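Local atomic coordinates of N-acetylmuramoyl-L-alanine amidase (Mycolicibacterium smegmatis, PDB entry 7AGM), a protein that probably hydrolyses, as a zinc-dependent amidase, the bond between N-acetylmuramic acid and L-alanine in peptidoglycan. Residues H53-T56 with W57-L61; M186-P189 with V190-A193. All coordinates share one frame; numbering follows the deposited sequence.

Contact 1 (H53-T56 with W57-L61)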
loop_
_atom_site.group_PDB
_atom_site.type_symbol
_atom_site.label_atom_id
_atom_site.label_comp_id
_atom_site.label_asym_id
_atom_site.label_seq_id
_atom_site.Cartn_x
_atom_site.Cartn_y
_atom_site.Cartn_z
ATOM N N HIS A 53 5.552 -6.850 -8.214
ATOM C CA HIS A 53 4.320 -7.579 -7.931
ATOM C C HIS A 53 4.553 -8.764 -6.999
ATOM O O HIS A 53 3.665 -9.110 -6.214
ATOM C CB HIS A 53 3.613 -7.994 -9.225
ATOM C CG HIS A 53 4.280 -9.112 -9.969
ATOM N ND1 HIS A 53 4.153 -10.437 -9.604
ATOM C CD2 HIS A 53 5.041 -9.105 -11.089
ATOM C CE1 HIS A 53 4.822 -11.195 -10.455
ATOM N NE2 HIS A 53 5.367 -10.411 -11.370
ATOM N N SER A 54 5.736 -9.391 -7.057
ATOM C CA SER A 54 6.021 -10.491 -6.139
ATOM C C SER A 54 6.371 -9.979 -4.747
ATOM O O SER A 54 5.960 -10.576 -3.739
ATOM C CB SER A 54 7.139 -11.373 -6.692
ATOM O OG SER A 54 6.737 -11.960 -7.921
ATOM N N PHE A 55 7.102 -8.863 -4.669
ATOM C CA PHE A 55 7.375 -8.254 -3.373
ATOM C C PHE A 55 6.082 -7.872 -2.664
ATOM O O PHE A 55 5.908 -8.154 -1.471
ATOM C CB PHE A 55 8.251 -7.010 -3.524
ATOM C CG PHE A 55 8.276 -6.166 -2.281
ATOM C CD1 PHE A 55 9.003 -6.565 -1.170
ATOM C CD2 PHE A 55 7.533 -4.996 -2.202
ATOM C CE1 PHE A 55 9.010 -5.810 -0.004
ATOM C CE2 PHE A 55 7.536 -4.232 -1.045
ATOM C CZ PHE A 55 8.273 -4.628 0.057
ATOM N N THR A 56 5.171 -7.194 -3.373
ATOM C CA THR A 56 3.954 -6.741 -2.706
ATOM C C THR A 56 3.088 -7.923 -2.301
ATOM O O THR A 56 2.471 -7.913 -1.229
ATOM C CB THR A 56 3.163 -5.786 -3.603
ATOM O OG1 THR A 56 2.658 -6.496 -4.742
ATOM C CG2 THR A 56 4.024 -4.592 -4.055
ATOM N N TRP A 57 3.039 -8.956 -3.139
ATOM C CA TRP A 57 2.242 -10.140 -2.831
ATOM C C TRP A 57 2.723 -10.814 -1.549
ATOM O O TRP A 57 1.954 -10.997 -0.594
ATOM C CB TRP A 57 2.305 -11.102 -4.018
ATOM C CG TRP A 57 1.679 -12.431 -3.757
ATOM C CD1 TRP A 57 2.315 -13.642 -3.639
ATOM C CD2 TRP A 57 0.281 -12.696 -3.595
ATOM N NE1 TRP A 57 1.397 -14.634 -3.414
ATOM C CE2 TRP A 57 0.141 -14.084 -3.387
ATOM C CE3 TRP A 57 -0.865 -11.895 -3.609
ATOM C CZ2 TRP A 57 -1.097 -14.684 -3.183
ATOM C CZ3 TRP A 57 -2.098 -12.498 -3.411
ATOM C CH2 TRP A 57 -2.201 -13.877 -3.196
ATOM N N ASP A 58 4.010 -11.165 -1.495
ATOM C CA ASP A 58 4.501 -11.907 -0.338
ATOM C C ASP A 58 4.460 -11.059 0.932
ATOM O O ASP A 58 4.081 -11.552 2.003
ATOM C CB ASP A 58 5.899 -12.452 -0.606
ATOM C CG ASP A 58 6.359 -13.382 0.486
ATOM O OD1 ASP A 58 5.834 -14.511 0.544
ATOM O OD2 ASP A 58 7.220 -12.980 1.295
ATOM N N THR A 59 4.803 -9.773 0.825
ATOM C CA THR A 59 4.724 -8.896 1.990
ATOM C C THR A 59 3.291 -8.794 2.498
ATOM O O THR A 59 3.048 -8.840 3.714
ATOM C CB THR A 59 5.282 -7.515 1.637
ATOM O OG1 THR A 59 6.636 -7.656 1.196
ATOM C CG2 THR A 59 5.261 -6.583 2.843
ATOM N N THR A 60 2.323 -8.712 1.580
ATOM C CA THR A 60 0.927 -8.597 1.996
ATOM C C THR A 60 0.443 -9.877 2.670
ATOM O O THR A 60 -0.322 -9.815 3.642
ATOM C CB THR A 60 0.032 -8.197 0.818
ATOM O OG1 THR A 60 0.465 -6.932 0.284
ATOM C CG2 THR A 60 -1.419 -8.053 1.282
ATOM N N LEU A 61 0.909 -11.048 2.201
ATOM C CA LEU A 61 0.543 -12.301 2.861
ATOM C C LEU A 61 1.030 -12.316 4.305
ATOM O O LEU A 61 0.341 -12.821 5.201
ATOM C CB LEU A 61 1.140 -13.486 2.097
ATOM C CG LEU A 61 0.528 -13.783 0.728
ATOM C CD1 LEU A 61 1.237 -14.965 0.075
ATOM C CD2 LEU A 61 -0.974 -14.056 0.851
#
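Phe55, Thr56, Thr59 and Thr60 meet one helical turn apart near the start of helix 52-69, whose first residue, Glu52, binds the zinc ion together with His17 and His107. Two successive backbone carbonyls here are each gripped twice. Phe55 O accepts the amide of Thr59 at 3.0 Å from Thr59 N and the hydroxyl at 2.8 Å from Thr59 OG1, the two donors arriving from opposite faces of the carbonyl plane. Thr59 can fold back in this way because its OG1 stands beside its own backbone N, anti to the carbonyl carbon (chi1 -58°). That placement also sets the oxygen over one face of the Phe55 ring, displaced toward the rim, with Thr59 OG1 3.2 Å from Phe55 CE1. With Phe55 CG opposite its own N (chi1 166°), the ring lies beside its carbonyl carbon and reaches forward to Thr59; it also meets the ring of Tyr204 from helix 198-219 nearly at right angles. Thr56 OG1 sits between its own N and carbonyl carbon and bonds to Gly16 O, tying the helix to the chain just after strand 10-15, a step from zinc ligand His17. Trp57 N donates to His53 O at 3.1 Å, from above the carbonyl plane, while the indole packs on Pro15 and Arg78 and has Leu61 CD1 over one face, toward its rim. His53 ND1 and Ser54 OG both bond to the carboxylate of Asp81, which pins the first turn to that loop. The hydroxyl bond recurs one residue on, on the side facing the central sheet: Thr60 packs on Leu13 and Ile106, and its OG1 lies 2.7 Å from Thr56 O, across the carbonyl plane from Thr60 N.

Contact 2 (M186-P189 with V190-A193)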
loop_
_atom_site.group_PDB
_atom_site.type_symbol
_atom_site.label_atom_id
_atom_site.label_comp_id
_atom_site.label_asym_id
_atom_site.label_seq_id
_atom_site.Cartn_x
_atom_site.Cartn_y
_atom_site.Cartn_z
ATOM N N MET A 186 13.152 -0.081 -5.357
ATOM C CA MET A 186 13.681 -1.330 -5.904
ATOM C C MET A 186 14.998 -1.127 -6.641
ATOM O O MET A 186 15.733 -2.101 -6.851
ATOM C CB MET A 186 12.670 -1.978 -6.853
ATOM C CG MET A 186 11.316 -2.247 -6.205
ATOM S SD MET A 186 10.397 -3.594 -6.997
ATOM C CE MET A 186 11.004 -5.051 -6.122
ATOM N N LYS A 187 15.300 0.103 -7.048
ATOM C CA LYS A 187 16.537 0.415 -7.748
ATOM C C LYS A 187 17.698 0.714 -6.810
ATOM O O LYS A 187 18.822 0.907 -7.286
ATOM C CB LYS A 187 16.323 1.604 -8.689
ATOM C CG LYS A 187 15.153 1.432 -9.639
ATOM C CD LYS A 187 15.350 0.226 -10.538
ATOM C CE LYS A 187 14.209 0.103 -11.535
ATOM N NZ LYS A 187 14.309 -1.165 -12.317
ATOM N N ASN A 188 17.463 0.755 -5.503
ATOM C CA ASN A 188 18.490 1.018 -4.500
ATOM C C ASN A 188 19.072 -0.304 -3.989
ATOM O O ASN A 188 18.324 -1.259 -3.765
ATOM C CB ASN A 188 17.893 1.795 -3.327
ATOM C CG ASN A 188 18.852 1.917 -2.164
ATOM O OD1 ASN A 188 18.774 1.158 -1.202
ATOM N ND2 ASN A 188 19.765 2.878 -2.246
ATOM N N PRO A 189 20.395 -0.391 -3.792
ATOM C CA PRO A 189 20.980 -1.675 -3.354
ATOM C C PRO A 189 20.497 -2.173 -1.999
ATOM O O PRO A 189 20.365 -3.393 -1.817
ATOM C CB PRO A 189 22.491 -1.401 -3.369
ATOM C CG PRO A 189 22.666 -0.326 -4.390
ATOM C CD PRO A 189 21.420 0.548 -4.279
ATOM N N VAL A 190 20.252 -1.282 -1.032
ATOM C CA VAL A 190 19.796 -1.738 0.279
ATOM C C VAL A 190 18.345 -2.204 0.207
ATOM O O VAL A 190 18.009 -3.322 0.623
ATOM C CB VAL A 190 19.969 -0.644 1.349
ATOM C CG1 VAL A 190 19.514 -1.174 2.697
ATOM C CG2 VAL A 190 21.411 -0.143 1.409
ATOM N N ASP A 191 17.458 -1.349 -0.313
ATOM C CA ASP A 191 16.042 -1.705 -0.341
ATOM C C ASP A 191 15.805 -2.948 -1.191
ATOM O O ASP A 191 15.026 -3.829 -0.809
ATOM C CB ASP A 191 15.193 -0.538 -0.862
ATOM C CG ASP A 191 15.091 0.627 0.116
ATOM O OD1 ASP A 191 15.536 0.516 1.276
ATOM O OD2 ASP A 191 14.531 1.661 -0.298
ATOM N N SER A 192 16.455 -3.033 -2.357
ATOM C CA SER A 192 16.276 -4.217 -3.192
ATOM C C SER A 192 16.732 -5.486 -2.479
ATOM O O SER A 192 16.053 -6.516 -2.557
ATOM C CB SER A 192 16.980 -4.051 -4.539
ATOM O OG SER A 192 18.377 -3.955 -4.381
ATOM N N ALA A 193 17.872 -5.439 -1.777
ATOM C CA ALA A 193 18.317 -6.619 -1.036
ATOM C C ALA A 193 17.321 -7.006 0.046
ATOM O O ALA A 193 17.037 -8.193 0.238
ATOM C CB ALA A 193 19.700 -6.395 -0.430
#
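The backbone leaves the end of strand 178-185, turns through Met186 and Lys187, and at Asn188 takes an extended conformation before Pro189 opens helix 189-196. Asn188 occupies the N-cap. Its CG lies anti to the backbone N (chi1 171°), which brings OD1 to the start of the helix, where N-H groups have no carbonyl a turn behind them. OD1 takes the amide of Asp191 in its carbonyl plane, on a lone pair, with Asp191 N 3.0 Å from Asn188 OD1. The bond from Val190 N to the same OD1 is weak, bent to 124° at the hydrogen although the two atoms are 2.9 Å apart. At its other end the amide gives ND2 to Pro113 O, so both halves of the Asn188 side chain are engaged. Asn188 O is held twice as well, by Ser192 N at 2.9 Å and by Ser192 OG at 2.8 Å. Ser192 reaches it with its hydroxyl between backbone N and carbonyl carbon (chi1 65°), and its CB at the same time rests 3.3 Å from Met186 O. The buried carboxylate of Asp191 lies beside the cap: OD1 forms a salt bridge with Arg116 and OD2 accepts from Asn185 N and Gly117 N, linking the turn to the chain leading into strand 119-123. Pro189, which has no N-H to give, sits at the first helical position. Together these features make a classical asparagine N-cap, closing the strand-to-helix connection of this amidase domain.

Contact 1 comes first along the chain, inside helix 52-69, and contact 2 much later, where strand 178-185 gives way to helix 189-196; their centres are about 16 Å apart. Both belong to the amidase domain, built round a mixed six-stranded sheet that includes strands 10-15, 102-109 and 178-185. They touch through packing of Met186 CE against Phe55 CB, at 4.3 Å. Neither contact supplies more than neighbours of the metal site: the side chain of Thr56 is about 6 Å from the zinc ion and that of Met186 about 8 Å. Both side chains lie close to zinc ligand Glu52, and the two contacts thus flank that end of helix 52-69.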